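Local structure of beta-galactosidase (3OG2) at residues E302-M312 / T446-V454; T463-F472 / L485-A496. The protein probably hydrolyses terminal non-reducing beta-D-galactose residues of beta-D-galactosides, as a glycoside hydrolase of family 35. All coordinates share one frame; numbering follows the deposited sequence.

Contact 1 of 2, residues E302-M312 / T446-V454; sequences EFERVFYKNNM and TGRDSKIHV. With MAN (alpha-D-mannopyranose), chain B.
Arg305 of helix 302-312 and the turn at Gly447 to Asp449 meet where the TIM-barrel part of this family 35 enzyme rests on the beta-rich domain 2, the helix crossing strand 450-454 at 44° with the axes 7.7 Å apart. The guanidinium group shows how one flat cation can serve several partners at once. In its plane, NE and NH2 come side-on to the carbonyl oxygen of Arg448; the NE bond to that O is 2.8 Å long and fairly straight, whereas NH2 reaches the same oxygen from above the carbonyl plane. Farther along the edge, NH1 and NH2 donate to O3 of a mannose from a glycan carried by the protein. One face takes CG of Glu302, the opposite face the carboxylate of Asp449, whose OD1 lies 3.4 Å from Arg305 NE but well out of the guanidinium plane, making a pairing of charges alone. Asp449 has a further salt bridge with Arg552.

With CG between backbone N and carbonyl carbon (chi1 63°), Arg305 extends toward the turn. Glu302 OE2 accepts from the mannose O4, and a water joins OE1 to Arg448 NH1, whose guanidinium is also held by the carbonyls of Ser416 and Ser250. One helical turn after Arg305, Lys309 runs extended across the strand, its NZ giving a 2.9 Å bond to Ser450 O while also pairing with Glu470. Its CD touches CG1 of Ile452 as the two side chains cross. Ser450 CB sits against the helix backbone, 3.6 Å from Arg305 O; its hydroxyl is hydrogen-bonded to Val410 O, and a single water donates to both Val306 O and Ser450 OG.

Contact 2 of 2, residues T463-F472 / L485-A496; sequences TLLYSTAEIF and LYGGAQELHEFA
The hydroxyl of Tyr466 donates to Glu494 OE2 at 2.5 Å, meeting that oxygen on its anti side and 30° out of the carboxylate plane. Ala496 CB lies over a face of the same ring, offset toward the rim, in a CH-pi contact 3.9 Å from the centroid. A phenylalanine in place of Tyr466 would probably leave Glu494 OE2 without its hydroxyl donor, the carboxylate then relying on Gln438, Leu439 and Gln530. Thr468 OG1 is gripped twice: Glu494 N donates to it at 2.9 Å, and at the ring edge His493 ND1 is hydrogen-bonded to it at 2.8 Å, with either atom a possible donor. Placing OG1 between backbone N and carbonyl carbon (chi1 65°) turns it to both. Ala469 CA covers a face of the imidazole.

The two segments form two antiparallel ladders of domain 2. Tyr466 and Ser467 pair with Ala496 and Phe495 in one sheet; beyond the bend at Thr468 and Ala469, Glu470 and Ile471 pair with Tyr486 and Leu485 in another. There Glu470 CB sits over a face of the Tyr486 ring, and Ile471 CG1 lies alongside Leu485 CD2. Leu485 CD1 reaches over the centre of the Phe495 ring, 3.5 Å above its plane, packing one sheet on the other.

In the second shell, Ser467 OG donates to Ala469 O across the bend. His493 NE2 makes a 2.8 Å, almost straight bond to the anti lone pair of Glu491 OE1, which fixes the imidazole's rotation.

From the N terminus, helix 301-313 of the TIM-barrel region comes first, and contact 1 closes a long loop of 133 residues when the chain returns to it in domain 2. Strand 450-459 then leads straight into its sheet neighbour, strand 462-467, where contact 2 begins; the loop that contact 2 closes is only 12 residues long, through the hairpin of strands 470-476 and 481-487. The two contacts therefore follow in series, neither nested nor crossed. Their centres are 15 Å apart, and salt bridges of Lys309 with Glu470 and of Lys451 with Glu491 join them. Contact 1 ties barrel to beta domain; contact 2 ties together two sheets within that domain.

Contact 1 of 2, residues E302-M312 / T446-V454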
loop_
_atom_site.group_PDB
_atom_site.type_symbol
_atom_site.label_atom_id
_atom_site.label_comp_id
_atom_site.label_asym_id
_atom_site.label_seq_id
_atom_site.Cartn_x
_atom_site.Cartn_y
_atom_site.Cartn_z
ATOM N N GLU A 302 -6.431 -14.663 9.422
ATOM C CA GLU A 302 -7.764 -15.046 9.883
ATOM C C GLU A 302 -8.804 -14.059 9.361
ATOM O O GLU A 302 -9.875 -14.437 8.894
ATOM C CB GLU A 302 -7.820 -15.125 11.413
ATOM C CG GLU A 302 -6.927 -16.250 11.919
ATOM C CD GLU A 302 -6.806 -16.311 13.419
ATOM O OE1 GLU A 302 -6.846 -15.225 14.046
ATOM O OE2 GLU A 302 -6.587 -17.417 13.944
ATOM N N PHE A 303 -8.458 -12.775 9.504
ATOM C CA PHE A 303 -9.329 -11.763 8.909
ATOM C C PHE A 303 -9.550 -12.076 7.437
ATOM O O PHE A 303 -10.652 -11.984 6.903
ATOM C CB PHE A 303 -8.688 -10.376 9.141
ATOM C CG PHE A 303 -9.155 -9.363 8.114
ATOM C CD1 PHE A 303 -10.323 -8.655 8.318
ATOM C CD2 PHE A 303 -8.441 -9.084 6.949
ATOM C CE1 PHE A 303 -10.783 -7.736 7.384
ATOM C CE2 PHE A 303 -8.876 -8.198 5.988
ATOM C CZ PHE A 303 -10.058 -7.504 6.212
ATOM N N GLU A 304 -8.476 -12.386 6.699
ATOM C CA GLU A 304 -8.648 -12.614 5.242
ATOM C C GLU A 304 -9.573 -13.769 4.974
ATOM O O GLU A 304 -10.485 -13.708 4.133
ATOM C CB GLU A 304 -7.304 -12.897 4.530
ATOM C CG GLU A 304 -6.393 -11.648 4.602
ATOM C CD GLU A 304 -5.090 -11.951 3.891
ATOM O OE1 GLU A 304 -4.650 -13.170 3.941
ATOM O OE2 GLU A 304 -4.461 -11.036 3.378
ATOM N N ARG A 305 -9.354 -14.904 5.679
ATOM C CA ARG A 305 -10.214 -16.048 5.256
ATOM C C ARG A 305 -11.660 -15.801 5.678
ATOM O O ARG A 305 -12.545 -16.175 4.884
ATOM C CB ARG A 305 -9.626 -17.338 5.720
ATOM C CG ARG A 305 -9.562 -17.431 7.220
ATOM C CD ARG A 305 -8.426 -18.449 7.581
ATOM N NE ARG A 305 -8.563 -18.716 9.002
ATOM C CZ ARG A 305 -7.753 -19.502 9.729
ATOM N NH1 ARG A 305 -6.662 -20.107 9.224
ATOM N NH2 ARG A 305 -8.060 -19.672 11.019
ATOM N N VAL A 306 -11.944 -15.173 6.824
ATOM C CA VAL A 306 -13.370 -14.937 7.149
ATOM C C VAL A 306 -13.954 -13.814 6.321
ATOM O O VAL A 306 -15.029 -13.951 5.703
ATOM C CB VAL A 306 -13.545 -14.635 8.654
ATOM C CG1 VAL A 306 -15.009 -14.319 8.977
ATOM C CG2 VAL A 306 -13.046 -15.786 9.536
ATOM N N PHE A 307 -13.276 -12.639 6.308
ATOM C CA PHE A 307 -13.906 -11.510 5.630
ATOM C C PHE A 307 -13.839 -11.581 4.105
ATOM O O PHE A 307 -14.770 -11.129 3.423
ATOM C CB PHE A 307 -13.251 -10.181 6.071
ATOM C CG PHE A 307 -13.704 -9.714 7.444
ATOM C CD1 PHE A 307 -13.173 -10.255 8.595
ATOM C CD2 PHE A 307 -14.676 -8.672 7.497
ATOM C CE1 PHE A 307 -13.557 -9.783 9.824
ATOM C CE2 PHE A 307 -15.086 -8.218 8.762
ATOM C CZ PHE A 307 -14.528 -8.764 9.901
ATOM N N TYR A 308 -12.766 -12.113 3.531
ATOM C CA TYR A 308 -12.691 -12.132 2.054
ATOM C C TYR A 308 -13.635 -13.181 1.507
ATOM O O TYR A 308 -14.320 -12.961 0.502
ATOM C CB TYR A 308 -11.288 -12.327 1.526
ATOM C CG TYR A 308 -10.316 -11.190 1.862
ATOM C CD1 TYR A 308 -10.692 -10.083 2.606
ATOM C CD2 TYR A 308 -9.010 -11.269 1.394
ATOM C CE1 TYR A 308 -9.784 -9.072 2.881
ATOM C CE2 TYR A 308 -8.092 -10.265 1.678
ATOM C CZ TYR A 308 -8.493 -9.175 2.414
ATOM O OH TYR A 308 -7.579 -8.185 2.692
ATOM N N LYS A 309 -13.728 -14.349 2.161
ATOM C CA LYS A 309 -14.722 -15.340 1.693
ATOM C C LYS A 309 -16.136 -14.826 1.937
ATOM O O LYS A 309 -17.033 -15.214 1.183
ATOM C CB LYS A 309 -14.482 -16.679 2.401
ATOM C CG LYS A 309 -13.149 -17.311 1.944
ATOM C CD LYS A 309 -12.831 -18.601 2.688
ATOM C CE LYS A 309 -11.391 -19.043 2.343
ATOM N NZ LYS A 309 -11.042 -20.349 2.905
ATOM N N ASN A 310 -16.349 -13.939 2.934
ATOM C CA ASN A 310 -17.679 -13.349 3.068
ATOM C C ASN A 310 -18.024 -12.456 1.892
ATOM O O ASN A 310 -19.217 -12.260 1.588
ATOM C CB ASN A 310 -17.702 -12.548 4.374
ATOM C CG ASN A 310 -19.060 -11.989 4.674
ATOM O OD1 ASN A 310 -20.023 -12.777 4.852
ATOM N ND2 ASN A 310 -19.157 -10.659 4.731
ATOM N N ASN A 311 -17.051 -11.865 1.199
ATOM C CA ASN A 311 -17.322 -11.099 0.005
ATOM C C ASN A 311 -17.587 -12.038 -1.182
ATOM O O ASN A 311 -18.410 -11.711 -2.043
ATOM C CB ASN A 311 -16.126 -10.166 -0.315
ATOM C CG ASN A 311 -15.997 -9.095 0.761
ATOM O OD1 ASN A 311 -16.972 -8.703 1.404
ATOM N ND2 ASN A 311 -14.759 -8.618 0.972
ATOM N N MET A 312 -16.880 -13.181 -1.215
ATOM C CA MET A 312 -17.221 -14.189 -2.216
ATOM C C MET A 312 -18.634 -14.719 -1.957
ATOM O O MET A 312 -19.348 -15.049 -2.908
ATOM C CB MET A 312 -16.212 -15.351 -2.162
ATOM C CG MET A 312 -14.781 -14.789 -2.448
ATOM S SD MET A 312 -13.573 -16.097 -2.136
ATOM C CE MET A 312 -12.088 -15.084 -1.820
ATOM N N THR A 446 -12.489 -24.656 12.622
ATOM C CA THR A 446 -11.741 -24.166 13.793
ATOM C C THR A 446 -11.909 -22.666 13.932
ATOM O O THR A 446 -12.668 -22.030 13.139
ATOM C CB THR A 446 -10.257 -24.577 13.687
ATOM O OG1 THR A 446 -9.646 -23.935 12.556
ATOM C CG2 THR A 446 -10.142 -26.090 13.481
ATOM N N GLY A 447 -11.299 -22.044 14.917
ATOM C CA GLY A 447 -11.571 -20.659 15.223
ATOM C C GLY A 447 -11.214 -19.694 14.092
ATOM O O GLY A 447 -10.173 -19.848 13.446
ATOM N N ARG A 448 -12.093 -18.722 13.889
ATOM C CA ARG A 448 -11.862 -17.671 12.849
ATOM C C ARG A 448 -11.403 -18.262 11.539
ATOM O O ARG A 448 -10.467 -17.793 10.884
ATOM C CB ARG A 448 -10.901 -16.610 13.392
ATOM C CG ARG A 448 -11.653 -15.839 14.472
ATOM C CD ARG A 448 -10.841 -14.706 15.056
ATOM N NE ARG A 448 -11.666 -14.009 16.039
ATOM C CZ ARG A 448 -11.285 -12.951 16.737
ATOM N NH1 ARG A 448 -10.079 -12.426 16.559
ATOM N NH2 ARG A 448 -12.139 -12.433 17.615
ATOM N N ASP A 449 -12.128 -19.295 11.124
ATOM C CA ASP A 449 -11.945 -19.889 9.790
ATOM C C ASP A 449 -13.259 -19.821 9.042
ATOM O O ASP A 449 -14.342 -19.741 9.636
ATOM C CB ASP A 449 -11.416 -21.323 9.904
ATOM C CG ASP A 449 -10.810 -21.782 8.604
ATOM O OD1 ASP A 449 -10.617 -21.008 7.613
ATOM O OD2 ASP A 449 -10.522 -23.008 8.460
ATOM N N SER A 450 -13.150 -19.846 7.734
ATOM C CA SER A 450 -14.322 -19.949 6.836
ATOM C C SER A 450 -13.900 -20.806 5.653
ATOM O O SER A 450 -12.755 -20.764 5.230
ATOM C CB SER A 450 -14.720 -18.549 6.392
ATOM O OG SER A 450 -15.789 -18.586 5.470
ATOM N N LYS A 451 -14.831 -21.604 5.135
ATOM C CA LYS A 451 -14.501 -22.514 4.048
ATOM C C LYS A 451 -15.471 -22.335 2.920
ATOM O O LYS A 451 -16.602 -21.957 3.179
ATOM C CB LYS A 451 -14.576 -23.978 4.507
ATOM C CG LYS A 451 -13.469 -24.197 5.557
ATOM C CD LYS A 451 -12.870 -25.574 5.540
ATOM C CE LYS A 451 -12.076 -25.754 6.833
ATOM N NZ LYS A 451 -10.653 -25.374 6.582
ATOM N N ILE A 452 -15.034 -22.659 1.722
ATOM C CA ILE A 452 -15.915 -22.789 0.580
ATOM C C ILE A 452 -15.971 -24.267 0.201
ATOM O O ILE A 452 -14.985 -24.894 -0.161
ATOM C CB ILE A 452 -15.476 -21.922 -0.610
ATOM C CG1 ILE A 452 -14.902 -20.599 -0.093
ATOM C CG2 ILE A 452 -16.622 -21.767 -1.607
ATOM C CD1 ILE A 452 -15.487 -19.319 -0.660
ATOM N N HIS A 453 -17.182 -24.845 0.316
ATOM C CA HIS A 453 -17.449 -26.200 -0.166
ATOM C C HIS A 453 -18.071 -26.077 -1.550
ATOM O O HIS A 453 -18.702 -25.060 -1.855
ATOM C CB HIS A 453 -18.367 -26.970 0.759
ATOM C CG HIS A 453 -17.888 -27.042 2.175
ATOM N ND1 HIS A 453 -16.557 -27.207 2.542
ATOM C CD2 HIS A 453 -18.557 -27.000 3.334
ATOM C CE1 HIS A 453 -16.456 -27.253 3.880
ATOM N NE2 HIS A 453 -17.671 -27.116 4.382
ATOM N N VAL A 454 -17.892 -27.083 -2.408
ATOM C CA VAL A 454 -18.428 -27.005 -3.759
ATOM C C VAL A 454 -19.204 -28.256 -4.134
ATOM O O VAL A 454 -18.976 -29.343 -3.613
ATOM C CB VAL A 454 -17.299 -26.797 -4.810
ATOM C CG1 VAL A 454 -16.571 -25.467 -4.591
ATOM C CG2 VAL A 454 -16.278 -27.917 -4.790
HETATM C C1 MAN B . -2.978 -22.590 13.659
HETATM C C2 MAN B . -4.338 -22.891 13.059
HETATM C C3 MAN B . -4.917 -21.693 12.302
HETATM C C4 MAN B . -4.909 -20.494 13.241
HETATM C C5 MAN B . -3.473 -20.211 13.715
HETATM C C6 MAN B . -3.486 -19.093 14.786
HETATM O O2 MAN B . -5.169 -23.201 14.166
HETATM O O3 MAN B . -6.231 -21.970 11.870
HETATM O O4 MAN B . -5.359 -19.375 12.518
HETATM O O5 MAN B . -2.999 -21.385 14.370
HETATM O O6 MAN B . -2.151 -18.721 15.085
HETATM O O HOH W 1 -7.860 -12.885 14.724
HETATM O O HOH W 2 -16.978 -16.010 5.621
HETATM O O HOH W 3 -9.785 -22.183 5.290
#

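Contact 2 of 2, residues T463-F472 / L485-A496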
loop_
_atom_site.group_PDB
_atom_site.type_symbol
_atom_site.label_atom_id
_atom_site.label_comp_id
_atom_site.label_asym_id
_atom_site.label_seq_id
_atom_site.Cartn_x
_atom_site.Cartn_y
_atom_site.Cartn_z
ATOM N N THR A 463 -15.355 -34.253 -13.048
ATOM C CA THR A 463 -16.217 -33.393 -12.222
ATOM C C THR A 463 -16.186 -33.831 -10.779
ATOM O O THR A 463 -16.297 -35.049 -10.532
ATOM C CB THR A 463 -17.682 -33.440 -12.679
ATOM O OG1 THR A 463 -17.739 -33.119 -14.077
ATOM C CG2 THR A 463 -18.523 -32.423 -11.892
ATOM N N LEU A 464 -15.984 -32.854 -9.899
ATOM C CA LEU A 464 -16.180 -33.154 -8.483
ATOM C C LEU A 464 -17.658 -33.079 -8.179
ATOM O O LEU A 464 -18.220 -31.975 -8.238
ATOM C CB LEU A 464 -15.536 -32.148 -7.522
ATOM C CG LEU A 464 -14.020 -32.087 -7.628
ATOM C CD1 LEU A 464 -13.438 -30.955 -6.785
ATOM C CD2 LEU A 464 -13.423 -33.386 -7.139
ATOM N N LEU A 465 -18.281 -34.196 -7.868
ATOM C CA LEU A 465 -19.685 -34.152 -7.440
ATOM C C LEU A 465 -19.788 -33.281 -6.211
ATOM O O LEU A 465 -20.726 -32.469 -6.115
ATOM C CB LEU A 465 -20.120 -35.587 -7.206
ATOM C CG LEU A 465 -21.579 -35.681 -6.735
ATOM C CD1 LEU A 465 -22.481 -35.302 -7.900
ATOM C CD2 LEU A 465 -21.880 -37.080 -6.210
ATOM N N TYR A 466 -18.815 -33.396 -5.293
ATOM C CA TYR A 466 -18.724 -32.413 -4.203
ATOM C C TYR A 466 -17.297 -32.442 -3.675
ATOM O O TYR A 466 -16.593 -33.445 -3.854
ATOM C CB TYR A 466 -19.726 -32.654 -3.079
ATOM C CG TYR A 466 -19.600 -34.041 -2.453
ATOM C CD1 TYR A 466 -18.702 -34.317 -1.434
ATOM C CD2 TYR A 466 -20.422 -35.089 -2.903
ATOM C CE1 TYR A 466 -18.579 -35.584 -0.842
ATOM C CE2 TYR A 466 -20.297 -36.355 -2.327
ATOM C CZ TYR A 466 -19.394 -36.586 -1.311
ATOM O OH TYR A 466 -19.328 -37.882 -0.821
ATOM N N SER A 467 -16.952 -31.388 -2.972
ATOM C CA SER A 467 -15.758 -31.446 -2.124
ATOM C C SER A 467 -15.942 -30.562 -0.907
ATOM O O SER A 467 -16.408 -29.406 -1.073
ATOM C CB SER A 467 -14.534 -30.959 -2.904
ATOM O OG SER A 467 -13.384 -30.987 -2.043
ATOM N N THR A 468 -15.582 -31.072 0.263
ATOM C CA THR A 468 -15.556 -30.241 1.445
ATOM C C THR A 468 -14.185 -29.581 1.553
ATOM O O THR A 468 -14.065 -28.432 2.024
ATOM C CB THR A 468 -15.842 -31.021 2.731
ATOM O OG1 THR A 468 -14.787 -31.974 2.953
ATOM C CG2 THR A 468 -17.127 -31.853 2.610
ATOM N N ALA A 469 -13.138 -30.259 1.085
ATOM C CA ALA A 469 -11.829 -29.596 1.102
ATOM C C ALA A 469 -11.777 -28.481 0.085
ATOM O O ALA A 469 -12.448 -28.559 -0.957
ATOM C CB ALA A 469 -10.787 -30.677 0.744
ATOM N N GLU A 470 -10.953 -27.483 0.365
ATOM C CA GLU A 470 -10.869 -26.341 -0.523
ATOM C C GLU A 470 -9.919 -26.605 -1.666
ATOM O O GLU A 470 -8.967 -27.379 -1.562
ATOM C CB GLU A 470 -10.452 -25.121 0.334
ATOM C CG GLU A 470 -11.628 -24.784 1.290
ATOM C CD GLU A 470 -11.437 -23.498 2.053
ATOM O OE1 GLU A 470 -10.641 -23.491 3.042
ATOM O OE2 GLU A 470 -12.101 -22.506 1.641
ATOM N N ILE A 471 -10.209 -25.977 -2.789
ATOM C CA ILE A 471 -9.404 -26.146 -3.985
ATOM C C ILE A 471 -8.336 -25.069 -4.014
ATOM O O ILE A 471 -8.646 -23.879 -3.868
ATOM C CB ILE A 471 -10.301 -26.012 -5.220
ATOM C CG1 ILE A 471 -11.259 -27.187 -5.328
ATOM C CG2 ILE A 471 -9.489 -25.916 -6.519
ATOM C CD1 ILE A 471 -12.687 -26.914 -5.231
ATOM N N PHE A 472 -7.098 -25.473 -4.156
ATOM C CA PHE A 472 -5.982 -24.541 -4.372
ATOM C C PHE A 472 -5.845 -24.251 -5.868
ATOM O O PHE A 472 -5.846 -23.103 -6.303
ATOM C CB PHE A 472 -4.684 -25.111 -3.755
ATOM C CG PHE A 472 -3.518 -24.235 -4.158
ATOM C CD1 PHE A 472 -3.375 -22.957 -3.592
ATOM C CD2 PHE A 472 -2.583 -24.666 -5.082
ATOM C CE1 PHE A 472 -2.308 -22.157 -3.966
ATOM C CE2 PHE A 472 -1.515 -23.848 -5.455
ATOM C CZ PHE A 472 -1.360 -22.595 -4.885
ATOM N N LEU A 485 -6.056 -30.088 -3.379
ATOM C CA LEU A 485 -7.077 -29.812 -2.369
ATOM C C LEU A 485 -6.396 -29.631 -1.003
ATOM O O LEU A 485 -5.338 -30.281 -0.764
ATOM C CB LEU A 485 -8.027 -31.021 -2.207
ATOM C CG LEU A 485 -8.821 -31.397 -3.458
ATOM C CD1 LEU A 485 -9.691 -32.616 -3.173
ATOM C CD2 LEU A 485 -9.690 -30.215 -3.886
ATOM N N TYR A 486 -6.969 -28.804 -0.148
ATOM C CA TYR A 486 -6.353 -28.665 1.164
ATOM C C TYR A 486 -7.390 -28.494 2.262
ATOM O O TYR A 486 -8.523 -28.045 2.070
ATOM C CB TYR A 486 -5.326 -27.491 1.228
ATOM C CG TYR A 486 -6.008 -26.124 1.088
ATOM C CD1 TYR A 486 -6.285 -25.617 -0.181
ATOM C CD2 TYR A 486 -6.389 -25.363 2.184
ATOM C CE1 TYR A 486 -6.908 -24.377 -0.321
ATOM C CE2 TYR A 486 -7.019 -24.144 2.063
ATOM C CZ TYR A 486 -7.277 -23.651 0.780
ATOM O OH TYR A 486 -7.916 -22.416 0.650
ATOM N N GLY A 487 -6.949 -28.879 3.484
ATOM C CA GLY A 487 -7.709 -28.597 4.712
ATOM C C GLY A 487 -6.757 -28.125 5.793
ATOM O O GLY A 487 -5.557 -28.393 5.740
ATOM N N GLY A 488 -7.276 -27.472 6.810
ATOM C CA GLY A 488 -6.492 -27.205 8.019
ATOM C C GLY A 488 -6.122 -28.528 8.653
ATOM O O GLY A 488 -6.818 -29.545 8.548
ATOM N N ALA A 489 -5.000 -28.519 9.338
ATOM C CA ALA A 489 -4.552 -29.763 9.997
ATOM C C ALA A 489 -5.609 -30.366 10.918
ATOM O O ALA A 489 -6.318 -29.662 11.643
ATOM C CB ALA A 489 -3.292 -29.479 10.792
ATOM N N GLN A 490 -5.685 -31.706 10.858
ATOM C CA GLN A 490 -6.596 -32.527 11.668
ATOM C C GLN A 490 -8.053 -32.416 11.190
ATOM O O GLN A 490 -8.949 -33.019 11.838
ATOM C CB GLN A 490 -6.518 -32.232 13.176
ATOM C CG GLN A 490 -5.131 -32.655 13.676
ATOM C CD GLN A 490 -4.655 -33.835 12.837
ATOM O OE1 GLN A 490 -5.381 -34.826 12.691
ATOM N NE2 GLN A 490 -3.453 -33.717 12.276
ATOM N N GLU A 491 -8.351 -31.694 10.118
ATOM C CA GLU A 491 -9.738 -31.669 9.587
ATOM C C GLU A 491 -10.006 -32.887 8.733
ATOM O O GLU A 491 -9.179 -33.256 7.861
ATOM C CB GLU A 491 -9.937 -30.427 8.750
ATOM C CG GLU A 491 -10.014 -29.088 9.476
ATOM C CD GLU A 491 -9.911 -27.908 8.505
ATOM O OE1 GLU A 491 -10.039 -28.055 7.268
ATOM O OE2 GLU A 491 -9.664 -26.779 9.034
ATOM N N LEU A 492 -11.150 -33.541 8.950
ATOM C CA LEU A 492 -11.598 -34.592 8.064
ATOM C C LEU A 492 -12.292 -33.958 6.872
ATOM O O LEU A 492 -13.134 -33.080 7.073
ATOM C CB LEU A 492 -12.595 -35.522 8.731
ATOM C CG LEU A 492 -13.191 -36.673 7.901
ATOM C CD1 LEU A 492 -12.148 -37.729 7.545
ATOM C CD2 LEU A 492 -14.331 -37.365 8.671
ATOM N N HIS A 493 -11.943 -34.414 5.680
ATOM C CA HIS A 493 -12.593 -33.924 4.462
ATOM C C HIS A 493 -13.014 -35.073 3.571
ATOM O O HIS A 493 -12.500 -36.198 3.681
ATOM C CB HIS A 493 -11.609 -33.035 3.667
ATOM C CG HIS A 493 -11.522 -31.704 4.366
ATOM N ND1 HIS A 493 -12.608 -30.853 4.280
ATOM C CD2 HIS A 493 -10.609 -31.108 5.162
ATOM C CE1 HIS A 493 -12.325 -29.759 4.984
ATOM N NE2 HIS A 493 -11.130 -29.926 5.511
ATOM N N GLU A 494 -14.006 -34.792 2.713
ATOM C CA GLU A 494 -14.455 -35.811 1.763
ATOM C C GLU A 494 -14.730 -35.150 0.419
ATOM O O GLU A 494 -15.232 -34.002 0.391
ATOM C CB GLU A 494 -15.695 -36.505 2.350
ATOM C CG GLU A 494 -16.055 -37.725 1.511
ATOM C CD GLU A 494 -17.316 -38.365 2.092
ATOM O OE1 GLU A 494 -17.206 -39.123 3.095
ATOM O OE2 GLU A 494 -18.403 -38.014 1.546
ATOM N N PHE A 495 -14.434 -35.859 -0.657
ATOM C CA PHE A 495 -14.817 -35.385 -1.979
ATOM C C PHE A 495 -15.222 -36.606 -2.805
ATOM O O PHE A 495 -14.868 -37.742 -2.487
ATOM C CB PHE A 495 -13.753 -34.555 -2.683
ATOM C CG PHE A 495 -12.442 -35.253 -2.913
ATOM C CD1 PHE A 495 -11.531 -35.417 -1.851
ATOM C CD2 PHE A 495 -12.140 -35.679 -4.187
ATOM C CE1 PHE A 495 -10.298 -36.021 -2.105
ATOM C CE2 PHE A 495 -10.935 -36.294 -4.440
ATOM C CZ PHE A 495 -10.019 -36.446 -3.395
ATOM N N ALA A 496 -15.952 -36.329 -3.865
ATOM C CA ALA A 496 -16.409 -37.437 -4.687
ATOM C C ALA A 496 -16.221 -37.018 -6.151
ATOM O O ALA A 496 -16.509 -35.886 -6.515
ATOM C CB ALA A 496 -17.858 -37.763 -4.419
HETATM O O HOH W 4 -9.799 -25.917 3.998
HETATM O O HOH W 5 -8.874 -21.976 -1.733
#